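Local coordinates for ancillary protein 1 (PDB 2XI9) that acts as a pilus-presented adhesin of Streptococcus pyogenes, whose internal thioester bond is required for efficient interaction with host cells, at residues Gly194-Leu197 / Phe198-Thr201; Leu247-Tyr250 / Tyr251-Ser255. All blocks are in the same frame, centred on the assembly; numbering follows the deposited sequence.

Interaction 1 of 2, residues Gly194-Leu197 / Phe198-Thr201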
loop_
_atom_site.group_PDB
_atom_site.type_symbol
_atom_site.label_atom_id
_atom_site.label_comp_id
_atom_site.label_asym_id
_atom_site.label_seq_id
_atom_site.Cartn_x
_atom_site.Cartn_y
_atom_site.Cartn_z
ATOM N N GLY A 194 2.721 -3.795 4.752
ATOM C CA GLY A 194 1.766 -4.269 3.788
ATOM C C GLY A 194 0.840 -5.317 4.370
ATOM O O GLY A 194 0.890 -6.499 4.002
ATOM N N ARG A 195 0.029 -4.858 5.312
ATOM C CA ARG A 195 -0.983 -5.625 5.954
ATOM C C ARG A 195 -2.259 -4.748 5.893
ATOM O O ARG A 195 -2.193 -3.519 5.862
ATOM C CB ARG A 195 -0.621 -5.945 7.402
ATOM C CG ARG A 195 0.834 -6.451 7.693
ATOM C CD ARG A 195 1.088 -6.514 9.184
ATOM N NE ARG A 195 2.445 -7.006 9.491
ATOM C CZ ARG A 195 2.987 -7.036 10.711
ATOM N NH1 ARG A 195 2.335 -6.585 11.770
ATOM N NH2 ARG A 195 4.212 -7.527 10.872
ATOM N N ASP A 196 -3.410 -5.368 5.855
ATOM C CA ASP A 196 -4.660 -4.604 5.875
ATOM C C ASP A 196 -4.728 -3.703 4.647
ATOM O O ASP A 196 -4.957 -2.489 4.753
ATOM C CB ASP A 196 -4.736 -3.775 7.165
ATOM C CG ASP A 196 -6.116 -3.179 7.429
ATOM O OD1 ASP A 196 -7.140 -3.791 7.015
ATOM O OD2 ASP A 196 -6.147 -2.082 8.082
ATOM N N LEU A 197 -4.499 -4.312 3.497
ATOM C CA LEU A 197 -4.323 -3.622 2.235
ATOM C C LEU A 197 -5.624 -3.576 1.394
ATOM O O LEU A 197 -5.720 -2.833 0.420
ATOM C CB LEU A 197 -3.239 -4.296 1.414
ATOM C CG LEU A 197 -1.792 -4.248 1.951
ATOM C CD1 LEU A 197 -0.837 -4.780 0.918
ATOM C CD2 LEU A 197 -1.484 -2.769 2.329
ATOM N N PHE A 198 -6.576 -4.425 1.730
ATOM C CA PHE A 198 -7.792 -4.548 0.939
ATOM C C PHE A 198 -8.491 -3.207 0.785
ATOM O O PHE A 198 -9.024 -2.899 -0.287
ATOM C CB PHE A 198 -8.753 -5.527 1.608
ATOM C CG PHE A 198 -9.835 -6.008 0.709
ATOM C CD1 PHE A 198 -11.086 -5.427 0.720
ATOM C CD2 PHE A 198 -9.581 -7.054 -0.168
ATOM C CE1 PHE A 198 -12.105 -5.915 -0.121
ATOM C CE2 PHE A 198 -10.575 -7.526 -1.020
ATOM C CZ PHE A 198 -11.832 -6.969 -0.984
ATOM N N LYS A 199 -8.484 -2.423 1.865
ATOM C CA LYS A 199 -9.119 -1.111 1.902
ATOM C C LYS A 199 -8.592 -0.138 0.846
ATOM O O LYS A 199 -9.303 0.822 0.538
ATOM C CB LYS A 199 -8.991 -0.465 3.280
ATOM C CG LYS A 199 -7.561 -0.131 3.680
ATOM C CD LYS A 199 -7.466 0.445 5.063
ATOM C CE LYS A 199 -7.991 -0.469 6.109
ATOM N NZ LYS A 199 -7.577 -0.024 7.476
ATOM N N TYR A 200 -7.384 -0.372 0.305
ATOM C CA TYR A 200 -6.818 0.525 -0.705
ATOM C C TYR A 200 -7.241 0.228 -2.142
ATOM O O TYR A 200 -6.899 0.990 -3.048
ATOM C CB TYR A 200 -5.301 0.598 -0.592
ATOM C CG TYR A 200 -4.864 0.949 0.794
ATOM C CD1 TYR A 200 -5.037 2.224 1.282
ATOM C CD2 TYR A 200 -4.321 -0.013 1.645
ATOM C CE1 TYR A 200 -4.682 2.555 2.578
ATOM C CE2 TYR A 200 -3.952 0.298 2.942
ATOM C CZ TYR A 200 -4.131 1.594 3.405
ATOM O OH TYR A 200 -3.785 1.909 4.693
ATOM N N THR A 201 -7.945 -0.889 -2.357
ATOM C CA THR A 201 -8.329 -1.330 -3.700
ATOM C C THR A 201 -9.571 -0.634 -4.185
ATOM O O THR A 201 -10.432 -0.258 -3.399
ATOM C CB THR A 201 -8.598 -2.834 -3.780
ATOM O OG1 THR A 201 -9.687 -3.182 -2.908
ATOM C CG2 THR A 201 -7.328 -3.599 -3.420
HETATM O O HOH W 1 -8.125 -3.806 4.488
HETATM O O HOH W 2 -3.446 -0.222 6.451
#
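Asp-196 and Lys-199 form a salt bridge across one turn of chain, with NZ of Lys-199 2.6 Å from OD2 of Asp-196. The ammonium reaches that oxygen from above the carboxylate plane, 36° out of it. The lysine chain bends at chi3 (59°), which swings NZ back to the acid. NZ has a second partner, Glu-328, and OD2 takes a weak hydrogen bond from Asn-116. OD1 of Asp-196 accepts from a water at 2.7 Å. That water in turn accepts from the backbone N of Lys-199, so it bridges the carboxylate and the backbone of the turn. The turn is a short 3-10 segment, 198-200, in the loop that leads from strand 189-193 to helix 209-222 of the thioester domain. Its backbone hydrogen bond runs from Tyr-200 N to Leu-197 O at 3.0 Å. Phe-198 O serves two donors of Thr-201, the backbone N and OG1, the latter at 2.7 Å and in the carbonyl plane. A second water donates to Asp-196 O and lies 2.8 Å from Tyr-200 OH. CD2 of Leu-197 meets CE2 of Tyr-200 at 4.0 Å, the side chains crossing at an angle, while Lys-199 CG lies over the centre of one ring face.

Interaction 2 of 2, residues Leu247-Tyr250 / Tyr251-Ser255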
loop_
_atom_site.group_PDB
_atom_site.type_symbol
_atom_site.label_atom_id
_atom_site.label_comp_id
_atom_site.label_asym_id
_atom_site.label_seq_id
_atom_site.Cartn_x
_atom_site.Cartn_y
_atom_site.Cartn_z
ATOM N N LEU A 247 0.772 -6.144 -14.118
ATOM C CA LEU A 247 -0.562 -6.568 -14.599
ATOM C C LEU A 247 -1.175 -7.611 -13.644
ATOM O O LEU A 247 -2.348 -7.605 -13.425
ATOM C CB LEU A 247 -0.466 -7.094 -16.035
ATOM C CG LEU A 247 -1.773 -7.595 -16.665
ATOM C CD1 LEU A 247 -2.764 -6.441 -16.705
ATOM C CD2 LEU A 247 -1.524 -8.233 -18.077
ATOM N N ALA A 248 -0.352 -8.504 -13.082
ATOM C CA ALA A 248 -0.799 -9.506 -12.124
ATOM C C ALA A 248 -1.310 -8.828 -10.846
ATOM O O ALA A 248 -2.298 -9.238 -10.297
ATOM C CB ALA A 248 0.325 -10.505 -11.801
ATOM N N ILE A 249 -0.681 -7.736 -10.447
ATOM C CA ILE A 249 -1.195 -6.945 -9.326
ATOM C C ILE A 249 -2.578 -6.356 -9.687
ATOM O O ILE A 249 -3.525 -6.491 -8.908
ATOM C CB ILE A 249 -0.194 -5.834 -8.907
ATOM C CG1 ILE A 249 1.065 -6.446 -8.247
ATOM C CG2 ILE A 249 -0.932 -4.750 -8.030
ATOM C CD1 ILE A 249 0.845 -7.176 -6.917
ATOM N N TYR A 250 -2.692 -5.767 -10.883
ATOM C CA TYR A 250 -3.955 -5.199 -11.348
ATOM C C TYR A 250 -5.075 -6.244 -11.463
ATOM O O TYR A 250 -6.233 -5.917 -11.255
ATOM C CB TYR A 250 -3.776 -4.507 -12.696
ATOM C CG TYR A 250 -3.021 -3.189 -12.691
ATOM C CD1 TYR A 250 -2.934 -2.391 -11.542
ATOM C CD2 TYR A 250 -2.410 -2.739 -13.832
ATOM C CE1 TYR A 250 -2.279 -1.184 -11.555
ATOM C CE2 TYR A 250 -1.747 -1.496 -13.860
ATOM C CZ TYR A 250 -1.680 -0.739 -12.712
ATOM O OH TYR A 250 -1.040 0.481 -12.727
ATOM N N TYR A 251 -4.712 -7.480 -11.807
ATOM C CA TYR A 251 -5.632 -8.589 -11.815
ATOM C C TYR A 251 -6.394 -8.703 -10.487
ATOM O O TYR A 251 -7.597 -8.927 -10.502
ATOM C CB TYR A 251 -4.903 -9.901 -12.175
ATOM C CG TYR A 251 -5.805 -11.133 -12.168
ATOM C CD1 TYR A 251 -5.997 -11.881 -11.009
ATOM C CD2 TYR A 251 -6.496 -11.510 -13.301
ATOM C CE1 TYR A 251 -6.842 -12.990 -11.000
ATOM C CE2 TYR A 251 -7.335 -12.630 -13.294
ATOM C CZ TYR A 251 -7.500 -13.353 -12.143
ATOM O OH TYR A 251 -8.340 -14.447 -12.133
ATOM N N PHE A 252 -5.707 -8.500 -9.360
ATOM C CA PHE A 252 -6.296 -8.607 -8.029
ATOM C C PHE A 252 -6.816 -7.277 -7.528
ATOM O O PHE A 252 -7.832 -7.252 -6.892
ATOM C CB PHE A 252 -5.298 -9.200 -6.999
ATOM C CG PHE A 252 -4.935 -10.638 -7.294
ATOM C CD1 PHE A 252 -5.874 -11.623 -7.183
ATOM C CD2 PHE A 252 -3.654 -10.966 -7.751
ATOM C CE1 PHE A 252 -5.543 -12.977 -7.526
ATOM C CE2 PHE A 252 -3.324 -12.280 -8.126
ATOM C CZ PHE A 252 -4.255 -13.272 -7.986
ATOM N N THR A 253 -6.120 -6.175 -7.786
ATOM C CA THR A 253 -6.581 -4.871 -7.227
ATOM C C THR A 253 -7.755 -4.198 -7.980
ATOM O O THR A 253 -8.561 -3.454 -7.389
ATOM C CB THR A 253 -5.428 -3.851 -7.141
ATOM O OG1 THR A 253 -4.915 -3.572 -8.451
ATOM C CG2 THR A 253 -4.302 -4.362 -6.271
ATOM N N ASP A 254 -7.772 -4.403 -9.288
ATOM C CA ASP A 254 -8.637 -3.696 -10.206
ATOM C C ASP A 254 -9.403 -4.630 -11.149
ATOM O O ASP A 254 -10.080 -4.183 -12.056
ATOM C CB ASP A 254 -7.792 -2.712 -10.991
ATOM C CG ASP A 254 -7.294 -1.537 -10.120
ATOM O OD1 ASP A 254 -8.092 -0.633 -9.757
ATOM O OD2 ASP A 254 -6.097 -1.507 -9.835
ATOM N N SER A 255 -9.311 -5.934 -10.914
ATOM C CA SER A 255 -9.997 -6.917 -11.733
ATOM C C SER A 255 -9.672 -6.764 -13.236
ATOM O O SER A 255 -10.548 -6.865 -14.059
ATOM C CB SER A 255 -11.495 -6.854 -11.480
ATOM O OG SER A 255 -11.784 -7.165 -10.117
#
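Thr-253 packs back on Ile-249 and Tyr-250 in the last turn of helix 238-253. Thr-253 CB lies 3.7 Å from the carbonyl O of Ile-249. CG2 of Thr-253 meets CG2 of Ile-249 at 3.8 Å, a methyl-to-methyl contact between side chains that cross at a slant. The OG1 branch sits between the backbone N and the carbonyl carbon (chi1 62°). This places Thr-253 OG1 3.5 Å from Tyr-250 CA and in the plane of the Tyr-250 ring, at its edge. Ile-249 O is also close to Thr-253 OG1, at 3.3 Å, and Phe-161 O is a weak partner. Thr-253 OG1 donates to OD2 of Asp-254 at 2.8 Å, meeting that oxygen from above the carboxylate plane. Asp-254 OD2 also accepts from the backbone N of Ala-163 and lies 3.7 Å from Tyr-250 CD1. The Tyr-250 and Asp-254 side chains lie side by side and point the same way, with ring and carboxylate planes 73° apart.

Ile-249 O takes two donors, Thr-253 N at 2.8 Å and Phe-252 N at 3.0 Å. The second bond is bent, with an angle of 135° at the hydrogen. Asp-254 N still bonds to Tyr-250 O, but Asp-254 itself is the first residue to leave helical backbone angles.

Tyr-251 CD1 lies over the centre of one face of the Phe-252 ring, and His-215 stacks on Phe-252. Ala-248, Ile-249 and Phe-252 pack on helix 209-222, while Leu-247, Ala-248, Tyr-251 and Phe-252 touch helix 274-288. Helix 238-253 thus ends packed against both helices within the thioester domain.

Overall arrangement
The two interactions come in series along the chain, and their centres are about 13 Å apart. Interaction 1 lies in the loop after strand 189-193, an outermost strand of the seven-stranded mixed sheet. Interaction 2 is the C-terminal end of helix 238-253. Both belong to the thioester domain and share helix 209-222 as a neighbour. They touch directly, with Thr-201 CB 3.7 Å from Thr-253 O. Phe-161 links them as well, since Thr-201 packs on it and its carbonyl lies in a weak hydrogen-bonding position to Thr-253 OG1. Interaction 1 also reaches strand 321-329 of another sheet through Glu-328. Together they join the sheet edge to the helical part of the domain named for the thioester.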